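Putative SnoaL-like polyketide cyclase (Shewanella denitrificans, PDB 3LZA) is of unconfirmed function but carries a SnoaL-like domain of the NTF2 clan and may act as a polyketide cyclase, a type of lyase. Local coordinates at residues K30-N33 against R34-F38; I53-F56 against L57-S60; K114-P117 against N118-R121; Q132-S135 against D136-S140. All blocks are in the same frame, centred on the assembly; numbering follows the deposited sequence.

Contact 1 (K30-N33 against R34-F38)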
ATOM      1  N   LYS A  30     -14.821   4.464  19.208  1.00 11.24           N
ATOM      2  CA  LYS A  30     -15.811   3.438  18.811  1.00 11.57           C
ATOM      3  C   LYS A  30     -15.284   2.366  17.830  1.00 11.76           C
ATOM      4  O   LYS A  30     -15.837   1.235  17.770  1.00 11.50           O
ATOM      5  CB  LYS A  30     -17.084   4.057  18.161  1.00 12.44           C
ATOM      6  CG  LYS A  30     -17.875   5.109  18.955  1.00 17.06           C
ATOM      7  CD  LYS A  30     -18.092   4.775  20.429  1.00 22.19           C
ATOM      8  CE  LYS A  30     -18.786   5.939  21.166  1.00 25.11           C
ATOM      9  NZ  LYS A  30     -17.773   6.832  21.870  1.00 26.79           N
ATOM     10  N   TYR A  31     -14.265   2.704  17.041  1.00 11.25           N
ATOM     11  CA  TYR A  31     -13.689   1.746  16.086  1.00 11.01           C
ATOM     12  C   TYR A  31     -12.614   0.840  16.659  1.00 11.18           C
ATOM     13  O   TYR A  31     -12.218  -0.110  15.994  1.00 11.95           O
ATOM     14  CB  TYR A  31     -13.105   2.468  14.875  1.00 11.53           C
ATOM     15  CG  TYR A  31     -14.131   3.171  14.027  1.00 11.62           C
ATOM     16  CD1 TYR A  31     -14.803   2.502  12.998  1.00 15.60           C
ATOM     17  CD2 TYR A  31     -14.413   4.501  14.235  1.00 13.12           C
ATOM     18  CE1 TYR A  31     -15.737   3.183  12.188  1.00 15.31           C
ATOM     19  CE2 TYR A  31     -15.352   5.194  13.450  1.00 15.71           C
ATOM     20  CZ  TYR A  31     -16.009   4.525  12.435  1.00 15.64           C
ATOM     21  OH  TYR A  31     -16.902   5.230  11.674  1.00 18.30           O
ATOM     22  N   TYR A  32     -12.087   1.170  17.835  1.00 10.52           N
ATOM     23  CA  TYR A  32     -11.028   0.399  18.462  1.00 10.84           C
ATOM     24  C   TYR A  32     -11.478  -0.517  19.601  1.00 10.85           C
ATOM     25  O   TYR A  32     -12.392  -0.202  20.387  1.00 11.43           O
ATOM     26  CB  TYR A  32      -9.937   1.324  19.037  1.00 10.60           C
ATOM     27  CG  TYR A  32      -9.275   2.292  18.094  1.00 10.67           C
ATOM     28  CD1 TYR A  32      -8.852   1.901  16.834  1.00 10.15           C
ATOM     29  CD2 TYR A  32      -8.955   3.586  18.522  1.00  8.43           C
ATOM     30  CE1 TYR A  32      -8.232   2.776  15.982  1.00  9.85           C
ATOM     31  CE2 TYR A  32      -8.329   4.486  17.675  1.00 10.42           C
ATOM     32  CZ  TYR A  32      -7.944   4.071  16.399  1.00  9.49           C
ATOM     33  OH  TYR A  32      -7.304   4.960  15.543  1.00  7.83           O
ATOM     34  N   ASN A  33     -10.818  -1.672  19.679  1.00 10.39           N
ATOM     35  CA  ASN A  33     -10.855  -2.539  20.861  1.00 10.93           C
ATOM     36  C   ASN A  33      -9.430  -2.671  21.447  1.00 10.95           C
ATOM     37  O   ASN A  33      -8.505  -2.054  20.948  1.00  9.52           O
ATOM     38  CB  ASN A  33     -11.406  -3.905  20.494  1.00 12.67           C
ATOM     39  CG  ASN A  33     -10.612  -4.578  19.383  1.00 13.89           C
ATOM     40  OD1 ASN A  33      -9.405  -4.801  19.501  1.00 15.78           O
ATOM     41  ND2 ASN A  33     -11.296  -4.917  18.286  1.00 22.57           N
ATOM     42  N   ARG A  34      -9.266  -3.460  22.500  1.00 11.34           N
ATOM     43  CA  ARG A  34      -7.943  -3.651  23.120  1.00 12.80           C
ATOM     44  C   ARG A  34      -6.888  -4.275  22.186  1.00 12.86           C
ATOM     45  O   ARG A  34      -5.711  -4.157  22.440  1.00 14.90           O
ATOM     46  CB  ARG A  34      -8.073  -4.523  24.402  1.00 12.28           C
ATOM     47  CG  ARG A  34      -8.251  -6.033  24.072  1.00 15.72           C
ATOM     48  CD  ARG A  34      -8.104  -6.974  25.254  1.00 17.43           C
ATOM     49  NE  ARG A  34      -9.017  -6.622  26.334  1.00 21.98           N
ATOM     50  CZ  ARG A  34     -10.298  -7.017  26.442  1.00 23.61           C
ATOM     51  NH1 ARG A  34     -10.870  -7.780  25.508  1.00 24.08           N
ATOM     52  NH2 ARG A  34     -11.011  -6.652  27.510  1.00 22.53           N
ATOM     53  N   ASP A  35      -7.313  -4.950  21.126  1.00 13.33           N
ATOM     54  CA  ASP A  35      -6.409  -5.665  20.226  1.00 13.67           C
ATOM     55  C   ASP A  35      -6.151  -4.966  18.898  1.00 12.52           C
ATOM     56  O   ASP A  35      -5.445  -5.509  18.049  1.00 13.58           O
ATOM     57  CB  ASP A  35      -6.976  -7.037  19.995  1.00 13.65           C
ATOM     58  CG  ASP A  35      -7.186  -7.768  21.308  1.00 16.69           C
ATOM     59  OD1 ASP A  35      -6.281  -7.631  22.183  1.00 18.13           O
ATOM     60  OD2 ASP A  35      -8.243  -8.392  21.473  1.00 14.43           O
ATOM     61  N   SER A  36      -6.715  -3.774  18.714  1.00 10.94           N
ATOM     62  CA  SER A  36      -6.517  -2.998  17.465  1.00  8.90           C
ATOM     63  C   SER A  36      -5.041  -2.606  17.340  1.00  8.47           C
ATOM     64  O   SER A  36      -4.413  -2.147  18.313  1.00  7.14           O
ATOM     65  CB  SER A  36      -7.396  -1.736  17.471  1.00  8.38           C
ATOM     66  OG  SER A  36      -8.783  -2.024  17.514  1.00  9.15           O
ATOM     67  N   VAL A  37      -4.497  -2.763  16.138  1.00  7.53           N
ATOM     68  CA  VAL A  37      -3.111  -2.407  15.851  1.00  7.39           C
ATOM     69  C   VAL A  37      -3.057  -1.288  14.846  1.00  8.85           C
ATOM     70  O   VAL A  37      -3.707  -1.361  13.808  1.00  9.53           O
ATOM     71  CB  VAL A  37      -2.315  -3.663  15.349  1.00  7.28           C
ATOM     72  CG1 VAL A  37      -0.885  -3.296  14.995  1.00  6.73           C
ATOM     73  CG2 VAL A  37      -2.361  -4.817  16.435  1.00  4.76           C
ATOM     74  N   PHE A  38      -2.301  -0.233  15.200  1.00  9.10           N
ATOM     75  CA  PHE A  38      -1.973   0.925  14.345  1.00 10.17           C
ATOM     76  C   PHE A  38      -0.494   0.816  14.055  1.00 10.16           C
ATOM     77  O   PHE A  38       0.320   1.116  14.902  1.00 12.37           O
ATOM     78  CB  PHE A  38      -2.274   2.263  15.084  1.00 10.57           C
ATOM     79  CG  PHE A  38      -2.310   3.469  14.196  1.00 13.84           C
ATOM     80  CD1 PHE A  38      -1.284   3.755  13.318  1.00 21.21           C
ATOM     81  CD2 PHE A  38      -3.403   4.356  14.253  1.00 18.48           C
ATOM     82  CE1 PHE A  38      -1.337   4.897  12.485  1.00 20.16           C
ATOM     83  CE2 PHE A  38      -3.445   5.503  13.417  1.00 19.65           C
ATOM     84  CZ  PHE A  38      -2.420   5.746  12.541  1.00 20.92           C
TER
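Asn33 and Ser36 hold each other through both backbone and side chain. The amide N of Asn33 donates to Ser36 OG at 3.0 Å, nearly straight at 161°, while a weak return bond runs from Ser36 N to Asn33 O at 3.3 Å. Asn33 also bonds to Asp35: its OD1 takes the N-H of Asp35 at 2.7 Å, the donor lying in the plane of the amide carbonyl but with the N-H bent to 138°. That reach depends on chi1 of 57°, which sets CG between the backbone N and the carbonyl carbon and brings OD1 round to the following backbone N-H groups. Asp35 CB sits 3.3 Å from the same OD1. Ser36 OG serves two sides, since it is also hydrogen-bonded to the carbonyl of Leu122 on the neighbouring strand. Farther out, the CB and CD1 atoms of Tyr32 rest against the Ser36 side chain, CD1 lying 4.0 Å from Ser36 CB. The phenol OH of Tyr32 comes to the edge of the Phe38 ring, 4.2 Å from CD2, and finds its hydrogen-bond partner in Tyr16 OH. Helix 50-61 packs against both rings through Ile53. The polar core is a type I beta turn from Asn33 to Ser36, with an Asx turn at its first residue; it leads the chain from helix 25-29 into strand 37-40 of the curved sheet.

Contact 2 (I53-F56 against L57-S60)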
ATOM      1  N   ILE A  53      -3.517   3.957  21.392  1.00  6.97           N
ATOM      2  CA  ILE A  53      -3.605   4.572  20.033  1.00  7.54           C
ATOM      3  C   ILE A  53      -4.118   6.007  20.222  1.00  9.12           C
ATOM      4  O   ILE A  53      -3.554   6.965  19.648  1.00  9.84           O
ATOM      5  CB  ILE A  53      -4.529   3.780  19.092  1.00  8.24           C
ATOM      6  CG1 ILE A  53      -3.883   2.447  18.702  1.00  6.89           C
ATOM      7  CG2 ILE A  53      -4.853   4.581  17.830  1.00  8.21           C
ATOM      8  CD1 ILE A  53      -4.783   1.402  18.009  1.00  8.82           C
ATOM      9  N   ILE A  54      -5.190   6.152  20.999  1.00  8.99           N
ATOM     10  CA  ILE A  54      -5.752   7.471  21.277  1.00  9.35           C
ATOM     11  C   ILE A  54      -4.733   8.385  21.923  1.00 10.02           C
ATOM     12  O   ILE A  54      -4.622   9.544  21.523  1.00 10.50           O
ATOM     13  CB  ILE A  54      -7.052   7.403  22.083  1.00  9.61           C
ATOM     14  CG1 ILE A  54      -8.151   6.698  21.276  1.00 10.97           C
ATOM     15  CG2 ILE A  54      -7.504   8.810  22.516  1.00 11.24           C
ATOM     16  CD1 ILE A  54      -8.699   7.463  20.150  1.00 11.54           C
ATOM     17  N   ALA A  55      -4.016   7.892  22.929  1.00 10.47           N
ATOM     18  CA  ALA A  55      -2.986   8.663  23.632  1.00 10.21           C
ATOM     19  C   ALA A  55      -1.880   9.147  22.684  1.00 10.97           C
ATOM     20  O   ALA A  55      -1.402  10.275  22.828  1.00 10.27           O
ATOM     21  CB  ALA A  55      -2.401   7.863  24.856  1.00  9.77           C
ATOM     22  N   PHE A  56      -1.491   8.321  21.714  1.00 10.54           N
ATOM     23  CA  PHE A  56      -0.485   8.683  20.712  1.00 11.66           C
ATOM     24  C   PHE A  56      -0.998   9.768  19.762  1.00 11.58           C
ATOM     25  O   PHE A  56      -0.284  10.691  19.435  1.00 11.82           O
ATOM     26  CB  PHE A  56      -0.001   7.416  19.942  1.00 12.14           C
ATOM     27  CG  PHE A  56       0.764   7.722  18.669  1.00 14.60           C
ATOM     28  CD1 PHE A  56       2.063   8.226  18.729  1.00 20.63           C
ATOM     29  CD2 PHE A  56       0.205   7.481  17.437  1.00 19.08           C
ATOM     30  CE1 PHE A  56       2.777   8.490  17.534  1.00 21.27           C
ATOM     31  CE2 PHE A  56       0.903   7.745  16.265  1.00 21.76           C
ATOM     32  CZ  PHE A  56       2.195   8.261  16.335  1.00 20.84           C
ATOM     33  N   LEU A  57      -2.254   9.662  19.348  1.00 11.07           N
ATOM     34  CA  LEU A  57      -2.831  10.625  18.443  1.00 11.33           C
ATOM     35  C   LEU A  57      -3.006  11.951  19.164  1.00 10.52           C
ATOM     36  O   LEU A  57      -2.778  12.997  18.589  1.00  9.98           O
ATOM     37  CB  LEU A  57      -4.195  10.132  17.925  1.00 11.04           C
ATOM     38  CG  LEU A  57      -4.156   8.955  16.963  1.00 12.43           C
ATOM     39  CD1 LEU A  57      -5.586   8.549  16.586  1.00 12.60           C
ATOM     40  CD2 LEU A  57      -3.294   9.204  15.711  1.00 13.96           C
ATOM     41  N   GLN A  58      -3.375  11.913  20.443  1.00 10.89           N
ATOM     42  CA  GLN A  58      -3.446  13.146  21.232  1.00 11.47           C
ATOM     43  C   GLN A  58      -2.101  13.866  21.330  1.00 12.68           C
ATOM     44  O   GLN A  58      -2.056  15.065  21.144  1.00 12.89           O
ATOM     45  CB  GLN A  58      -3.924  12.884  22.656  1.00 12.01           C
ATOM     46  CG  GLN A  58      -5.361  12.501  22.780  1.00 10.68           C
ATOM     47  CD  GLN A  58      -5.663  12.010  24.179  1.00 10.08           C
ATOM     48  OE1 GLN A  58      -4.756  11.598  24.894  1.00  9.39           O
ATOM     49  NE2 GLN A  58      -6.894  12.151  24.602  1.00 13.88           N
ATOM     50  N   ARG A  59      -1.030  13.148  21.655  1.00 14.02           N
ATOM     51  CA  ARG A  59       0.312  13.746  21.726  1.00 15.16           C
ATOM     52  C   ARG A  59       0.747  14.317  20.345  1.00 16.09           C
ATOM     53  O   ARG A  59       1.317  15.415  20.267  1.00 16.64           O
ATOM     54  CB  ARG A  59       1.348  12.694  22.167  1.00 15.84           C
ATOM     55  CG  ARG A  59       1.225  12.257  23.617  1.00 17.28           C
ATOM     56  CD  ARG A  59       2.434  11.406  24.089  1.00 17.67           C
ATOM     57  NE  ARG A  59       2.630  10.157  23.339  1.00 20.29           N
ATOM     58  CZ  ARG A  59       1.998   9.009  23.607  1.00 20.75           C
ATOM     59  NH1 ARG A  59       1.119   8.947  24.596  1.00 22.83           N
ATOM     60  NH2 ARG A  59       2.237   7.923  22.887  1.00 18.76           N
ATOM     61  N   SER A  60       0.479  13.551  19.298  1.00 16.19           N
ATOM     62  CA  SER A  60       0.923  13.872  17.928  1.00 17.45           C
ATOM     63  C   SER A  60       0.237  15.082  17.349  1.00 17.12           C
ATOM     64  O   SER A  60       0.879  15.916  16.699  1.00 17.73           O
ATOM     65  CB  SER A  60       0.669  12.695  16.974  1.00 17.78           C
ATOM     66  OG  SER A  60       1.374  11.553  17.344  1.00 19.87           O
TER
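Ser60 OG meets Phe56 twice, at its carbonyl and over its ring, the two residues standing one turn apart on alpha-helix 50-61. The hydroxyl donates to Phe56 O at 2.8 Å, coming from above the carbonyl plane, while Ser60 N reaches the same oxygen at 3.0 Å from the opposite face. One acceptor thus carries both the ordinary i to i+4 helix bond and a side-chain bond. OG turns back to it because chi1 of -62° sets it beside its own backbone N. The backbone pattern repeats from Leu57 to Ile53, Gln58 to Ile54 and Arg59 to Ala55.

Arg59 doubles back along the helix. A bend at chi3 (-61°) brings its guanidinium flat over the backbone, with Phe56 CA and Ala55 O beneath one face, and NH2 stands at the edge of the Phe56 ring, 4.2 Å from Phe56 CD1. The two planes are turned 59° apart, so there is no parallel stacking between them. On the inward side, Leu57 CD1 lies 4.2 Å from Ile53 CG2, one turn earlier. On the exposed flank, Gln58 runs out extended until its amide comes to Ile54 CG2, with NE2 4.0 Å away.

Outside the helix, Tyr47 stacks on the Phe56 ring, whereas Tyr25 and Leu28 of helix 25-29, together with Tyr32, pack against Leu57. The helix thus touches helix 25-29 through Leu57 and strand 45-48, an outer strand of the sheet, through Phe56. Over the Phe56 ring itself, Ser60 OG is offset toward the rim, 3.4 Å from CE1 and 3.5 Å from CZ.

Contact 3 (K114-P117 against N118-R121)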
ATOM      1  N   LYS A 114      -8.286  -2.833   8.011  1.00 10.43           N
ATOM      2  CA  LYS A 114      -8.961  -4.098   8.041  1.00 11.77           C
ATOM      3  C   LYS A 114      -9.879  -4.145   9.248  1.00 12.45           C
ATOM      4  O   LYS A 114      -9.404  -4.138  10.395  1.00 12.82           O
ATOM      5  CB  LYS A 114      -7.948  -5.256   8.066  1.00 11.08           C
ATOM      6  CG  LYS A 114      -8.626  -6.639   8.156  1.00 10.77           C
ATOM      7  CD  LYS A 114      -7.638  -7.766   8.005  1.00 12.53           C
ATOM      8  CE  LYS A 114      -6.644  -7.820   9.132  1.00 14.76           C
ATOM      9  NZ  LYS A 114      -5.835  -9.090   9.058  1.00 15.42           N
ATOM     10  N   PHE A 115     -11.186  -4.209   8.981  1.00 13.30           N
ATOM     11  CA  PHE A 115     -12.209  -4.277  10.011  1.00 14.46           C
ATOM     12  C   PHE A 115     -12.674  -5.705  10.212  1.00 14.71           C
ATOM     13  O   PHE A 115     -12.545  -6.528   9.311  1.00 15.23           O
ATOM     14  CB  PHE A 115     -13.410  -3.408   9.610  1.00 15.68           C
ATOM     15  CG  PHE A 115     -13.063  -1.970   9.439  1.00 17.35           C
ATOM     16  CD1 PHE A 115     -13.040  -1.107  10.536  1.00 18.79           C
ATOM     17  CD2 PHE A 115     -12.711  -1.481   8.195  1.00 20.35           C
ATOM     18  CE1 PHE A 115     -12.675   0.225  10.384  1.00 20.06           C
ATOM     19  CE2 PHE A 115     -12.345  -0.141   8.041  1.00 20.16           C
ATOM     20  CZ  PHE A 115     -12.329   0.705   9.132  1.00 20.96           C
ATOM     21  N   ASP A 116     -13.137  -6.010  11.416  1.00 14.18           N
ATOM     22  CA  ASP A 116     -13.806  -7.262  11.681  1.00 15.58           C
ATOM     23  C   ASP A 116     -15.244  -7.062  11.176  1.00 16.51           C
ATOM     24  O   ASP A 116     -15.941  -6.162  11.662  1.00 15.80           O
ATOM     25  CB  ASP A 116     -13.719  -7.568  13.190  1.00 15.76           C
ATOM     26  CG  ASP A 116     -14.545  -8.777  13.609  1.00 17.38           C
ATOM     27  OD1 ASP A 116     -15.473  -9.176  12.887  1.00 20.13           O
ATOM     28  OD2 ASP A 116     -14.279  -9.324  14.703  1.00 18.88           O
ATOM     29  N   PRO A 117     -15.693  -7.887  10.209  1.00 18.53           N
ATOM     30  CA  PRO A 117     -17.005  -7.558   9.616  1.00 20.08           C
ATOM     31  C   PRO A 117     -18.180  -7.802  10.546  1.00 21.33           C
ATOM     32  O   PRO A 117     -19.283  -7.313  10.285  1.00 22.54           O
ATOM     33  CB  PRO A 117     -17.085  -8.462   8.368  1.00 20.91           C
ATOM     34  CG  PRO A 117     -16.147  -9.619   8.636  1.00 20.42           C
ATOM     35  CD  PRO A 117     -15.061  -9.060   9.573  1.00 19.10           C
ATOM     36  N   ASN A 118     -17.955  -8.516  11.644  1.00 21.11           N
ATOM     37  CA  ASN A 118     -19.031  -8.756  12.579  1.00 21.43           C
ATOM     38  C   ASN A 118     -19.170  -7.697  13.689  1.00 20.54           C
ATOM     39  O   ASN A 118     -20.254  -7.507  14.206  1.00 21.97           O
ATOM     40  CB  ASN A 118     -18.901 -10.162  13.152  1.00 21.62           C
ATOM     41  CG  ASN A 118     -20.208 -10.928  13.074  1.00 24.55           C
ATOM     42  OD1 ASN A 118     -20.793 -11.060  11.984  1.00 30.55           O
ATOM     43  ND2 ASN A 118     -20.692 -11.409  14.212  1.00 25.33           N
ATOM     44  N   THR A 119     -18.091  -7.006  14.043  1.00 18.78           N
ATOM     45  CA  THR A 119     -18.129  -5.956  15.075  1.00 17.95           C
ATOM     46  C   THR A 119     -17.933  -4.529  14.491  1.00 17.22           C
ATOM     47  O   THR A 119     -18.173  -3.521  15.174  1.00 15.85           O
ATOM     48  CB  THR A 119     -17.028  -6.173  16.139  1.00 18.01           C
ATOM     49  OG1 THR A 119     -15.755  -5.979  15.521  1.00 17.66           O
ATOM     50  CG2 THR A 119     -17.078  -7.570  16.737  1.00 17.49           C
ATOM     51  N   GLN A 120     -17.491  -4.451  13.240  1.00 16.93           N
ATOM     52  CA  GLN A 120     -17.121  -3.168  12.603  1.00 17.68           C
ATOM     53  C   GLN A 120     -16.035  -2.403  13.372  1.00 16.91           C
ATOM     54  O   GLN A 120     -15.908  -1.189  13.242  1.00 17.95           O
ATOM     55  CB  GLN A 120     -18.360  -2.279  12.379  1.00 17.56           C
ATOM     56  CG  GLN A 120     -19.485  -2.980  11.612  1.00 20.77           C
ATOM     57  CD  GLN A 120     -20.324  -2.018  10.783  1.00 24.06           C
ATOM     58  OE1 GLN A 120     -20.928  -1.088  11.320  1.00 29.63           O
ATOM     59  NE2 GLN A 120     -20.345  -2.222   9.461  1.00 26.55           N
ATOM     60  N   ARG A 121     -15.234  -3.125  14.148  1.00 15.89           N
ATOM     61  CA  ARG A 121     -14.061  -2.535  14.793  1.00 15.28           C
ATOM     62  C   ARG A 121     -12.804  -2.834  13.978  1.00 14.48           C
ATOM     63  O   ARG A 121     -12.728  -3.844  13.255  1.00 12.55           O
ATOM     64  CB  ARG A 121     -13.899  -3.081  16.217  1.00 16.18           C
ATOM     65  CG  ARG A 121     -15.144  -2.936  17.101  1.00 18.31           C
ATOM     66  CD  ARG A 121     -14.861  -2.115  18.351  1.00 19.91           C
ATOM     67  NE  ARG A 121     -16.050  -1.925  19.180  1.00 20.21           N
ATOM     68  CZ  ARG A 121     -16.199  -0.993  20.130  1.00 25.04           C
ATOM     69  NH1 ARG A 121     -15.241  -0.108  20.390  1.00 23.05           N
ATOM     70  NH2 ARG A 121     -17.338  -0.929  20.831  1.00 26.82           N
TER
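Asp116 reaches across this turn with its backbone N, its carbonyl and its carboxylate. Its N donates to Arg121 O at 2.9 Å, nearly straight, and its own O takes the N-H of Gln120 at 2.8 Å, although that N-H is bent to 135°; a weak bond from Thr119 N shares the same oxygen. The carboxylate turns forward because chi1 of 173° puts CG beside the carbonyl carbon, and OD1 receives Asn118 N at 2.9 Å on its anti side, somewhat out of the carboxylate plane. This side-chain bond to the amide two residues on forms an Asx turn, and Thr119 makes the matching ST turn, its OG1 accepting from Arg121 N at 3.2 Å. The Thr119 side chain also crosses Asp116 at about a right angle, with OG1 3.5 Å from Asp116 CB.

The packed end is at Phe115. Its CA-H makes a bent C-H...O contact with Arg121 O, 3.3 Å from CA, and the edge of its buried ring abuts the Arg121 carbonyl carbon. The crest is looser only in the outward Pro117 ring and the Asn118 side chain, both on exposed residues; the Asn118 backbone and Thr119 are still held by Asp116. Gln120 accommodates the reversal with a left-handed backbone conformation.

The hairpin connects strand 102-115 to strand 122-129. Phe115 lies against Leu12 and Ala13 of helix 8-21, and Gln120 touches that helix through Ile8 and Leu12. On the other flank Arg121 NH1 is hydrogen-bonded to Tyr32 O, tying the turn to the loop between helix 25-29 and strand 37-40.

Contact 4 (Q132-S135 against D136-S140)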
ATOM      1  N   GLN A 132      10.708  10.509   3.111  1.00  8.40           N
ATOM      2  CA  GLN A 132      11.704  11.339   2.414  1.00  9.55           C
ATOM      3  C   GLN A 132      11.091  12.627   1.832  1.00  8.52           C
ATOM      4  O   GLN A 132      11.717  13.695   1.904  1.00  7.40           O
ATOM      5  CB  GLN A 132      12.496  10.570   1.333  1.00  9.63           C
ATOM      6  CG  GLN A 132      13.706  11.333   0.796  1.00 11.93           C
ATOM      7  CD  GLN A 132      14.761  11.611   1.868  1.00 14.33           C
ATOM      8  OE1 GLN A 132      15.232  10.695   2.531  1.00 17.21           O
ATOM      9  NE2 GLN A 132      15.087  12.871   2.067  1.00 13.13           N
ATOM     10  N   THR A 133       9.879  12.541   1.259  1.00  9.61           N
ATOM     11  CA  THR A 133       9.211  13.739   0.718  1.00  9.96           C
ATOM     12  C   THR A 133       8.945  14.715   1.887  1.00 10.31           C
ATOM     13  O   THR A 133       9.160  15.926   1.766  1.00 10.13           O
ATOM     14  CB  THR A 133       7.904  13.351  -0.058  1.00 10.42           C
ATOM     15  OG1 THR A 133       8.266  12.649  -1.255  1.00 11.13           O
ATOM     16  CG2 THR A 133       7.121  14.567  -0.460  1.00 11.57           C
HETATM   17  N   MSE A 134       8.576  14.183   3.051  1.00 10.66           N
HETATM   18  CA  MSE A 134       8.333  15.038   4.230  1.00 10.71           C
HETATM   19  C   MSE A 134       9.609  15.755   4.648  1.00 10.75           C
HETATM   20  O   MSE A 134       9.598  16.957   4.906  1.00 11.16           O
HETATM   21  CB  MSE A 134       7.823  14.217   5.430  1.00 10.82           C
HETATM   22  CG  MSE A 134       7.351  15.080   6.605  1.00 11.74           C
HETATM   23 SE   MSE A 134       6.807  13.939   8.052  0.75 16.98          SE
HETATM   24  CE  MSE A 134       8.528  13.738   8.699  1.00 15.58           C
ATOM     25  N   SER A 135      10.698  15.002   4.727  1.00 10.68           N
ATOM     26  CA  SER A 135      11.994  15.546   5.088  1.00 10.68           C
ATOM     27  C   SER A 135      12.411  16.629   4.120  1.00 11.26           C
ATOM     28  O   SER A 135      12.876  17.669   4.559  1.00 10.61           O
ATOM     29  CB  SER A 135      13.071  14.462   5.099  1.00 10.80           C
ATOM     30  OG  SER A 135      14.286  14.998   5.600  1.00 14.03           O
ATOM     31  N   ASP A 136      12.269  16.372   2.814  1.00 10.94           N
ATOM     32  CA  ASP A 136      12.629  17.359   1.791  1.00 11.30           C
ATOM     33  C   ASP A 136      11.860  18.684   1.999  1.00 10.89           C
ATOM     34  O   ASP A 136      12.411  19.779   1.864  1.00 11.44           O
ATOM     35  CB  ASP A 136      12.308  16.837   0.374  1.00 10.55           C
ATOM     36  CG  ASP A 136      13.219  15.680  -0.087  1.00 12.77           C
ATOM     37  OD1 ASP A 136      14.350  15.494   0.435  1.00 14.38           O
ATOM     38  OD2 ASP A 136      12.798  14.968  -1.014  1.00 17.31           O
ATOM     39  N   GLN A 137      10.571  18.576   2.217  1.00 11.28           N
ATOM     40  CA  GLN A 137       9.722  19.752   2.468  1.00 11.90           C
ATOM     41  C   GLN A 137      10.126  20.508   3.742  1.00 12.11           C
ATOM     42  O   GLN A 137      10.288  21.742   3.729  1.00 13.48           O
ATOM     43  CB  GLN A 137       8.230  19.345   2.531  1.00 11.62           C
ATOM     44  CG  GLN A 137       7.554  19.006   1.191  1.00 12.62           C
ATOM     45  CD  GLN A 137       6.187  18.407   1.355  1.00 15.97           C
ATOM     46  OE1 GLN A 137       5.482  18.726   2.299  1.00 18.46           O
ATOM     47  NE2 GLN A 137       5.781  17.515   0.422  1.00 19.06           N
ATOM     48  N   LEU A 138      10.301  19.785   4.839  1.00 11.96           N
ATOM     49  CA  LEU A 138      10.779  20.404   6.086  1.00 12.21           C
ATOM     50  C   LEU A 138      12.154  21.080   5.993  1.00 12.75           C
ATOM     51  O   LEU A 138      12.363  22.116   6.634  1.00 12.59           O
ATOM     52  CB  LEU A 138      10.739  19.396   7.252  1.00 11.36           C
ATOM     53  CG  LEU A 138       9.377  18.944   7.766  1.00 11.03           C
ATOM     54  CD1 LEU A 138       9.489  17.877   8.783  1.00  9.48           C
ATOM     55  CD2 LEU A 138       8.617  20.138   8.379  1.00 10.79           C
ATOM     56  N   GLN A 139      13.093  20.545   5.188  1.00 13.37           N
ATOM     57  CA  GLN A 139      14.420  21.192   5.011  1.00 15.48           C
ATOM     58  C   GLN A 139      14.318  22.608   4.436  1.00 15.90           C
ATOM     59  O   GLN A 139      15.169  23.438   4.721  1.00 16.02           O
ATOM     60  CB  GLN A 139      15.336  20.367   4.106  1.00 15.68           C
ATOM     61  CG  GLN A 139      15.872  19.114   4.731  1.00 18.25           C
ATOM     62  CD  GLN A 139      16.571  18.210   3.716  1.00 21.77           C
ATOM     63  OE1 GLN A 139      17.273  18.681   2.817  1.00 23.62           O
ATOM     64  NE2 GLN A 139      16.350  16.906   3.846  1.00 25.00           N
ATOM     65  N   SER A 140      13.302  22.857   3.602  1.00 16.66           N
ATOM     66  CA  SER A 140      13.059  24.182   3.010  1.00 17.52           C
ATOM     67  C   SER A 140      12.299  25.151   3.931  1.00 18.31           C
ATOM     68  O   SER A 140      12.197  26.353   3.625  1.00 19.23           O
ATOM     69  CB  SER A 140      12.313  24.053   1.663  1.00 18.25           C
ATOM     70  OG  SER A 140      10.955  23.586   1.780  1.00 17.64           O
TER
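Gln132 bends forward along the helix to meet Asp136, one turn later. From CB its chain leaves with CG anti to the backbone N (chi1 -169°), then bends at chi2 (63°) rather than running outward. CG passes 4.2 Å from Asp136 OD2, CD stands at the same distance from OD1, and NE2 at the tip donates to Asp136 OD1 at 3.2 Å. The N-H is nearly straight and the acceptor lies in the plane of the amide, yet the carboxylate is met from above its plane, the two flat groups being turned 45° apart.

A second i to i+4 link runs the other way: Gln139, extended beyond CG, sends NE2 to Ser135 OG in a weak bond of 3.3 Å. On the inner side, selenomethionine 134 (Met134) and Leu138 lie side by side and point the same way, CG of the first 4.1 Å from CD1 of the second, and both touch strand 102-115 at Ile107 and Ile103. Thr133 CG2 sits 3.4 Å from Gln137 NE2, whose own bond goes to Ala106 O on that strand; Thr133 OG1 is paired with Asp130.

Toward the strand the helix thus mixes apolar Met134 and Leu138 with Thr133 and Gln137, while its outer side carries the Gln132-Asp136 and Gln139-Ser135 pairs. These exposed bonds are laid over the backbone bonds of the same turns, and solvent would probably compete with the weaker one.

Contacts 1 and 2 are partly buried, contacts 3 and 4 lie at the surface. Contacts 2 and 4 are both helical, with side chains paired one turn apart, but contact 2 is packed against aromatic and aliphatic neighbours, whereas contact 4 turns its polar pairs outward. Contacts 1 and 3 are turns that lead into neighbouring strands, 37-40 and 122-129, and both rely on a side-chain oxygen accepting a backbone N-H. Their centres are about 10 Å apart and they touch directly through Arg121. Contact 1 also meets contact 2, where Ile53 and Ile54 pack on Tyr32, so it bridges the other two. Contact 4 stands apart, about 36 Å from contact 3 between centres.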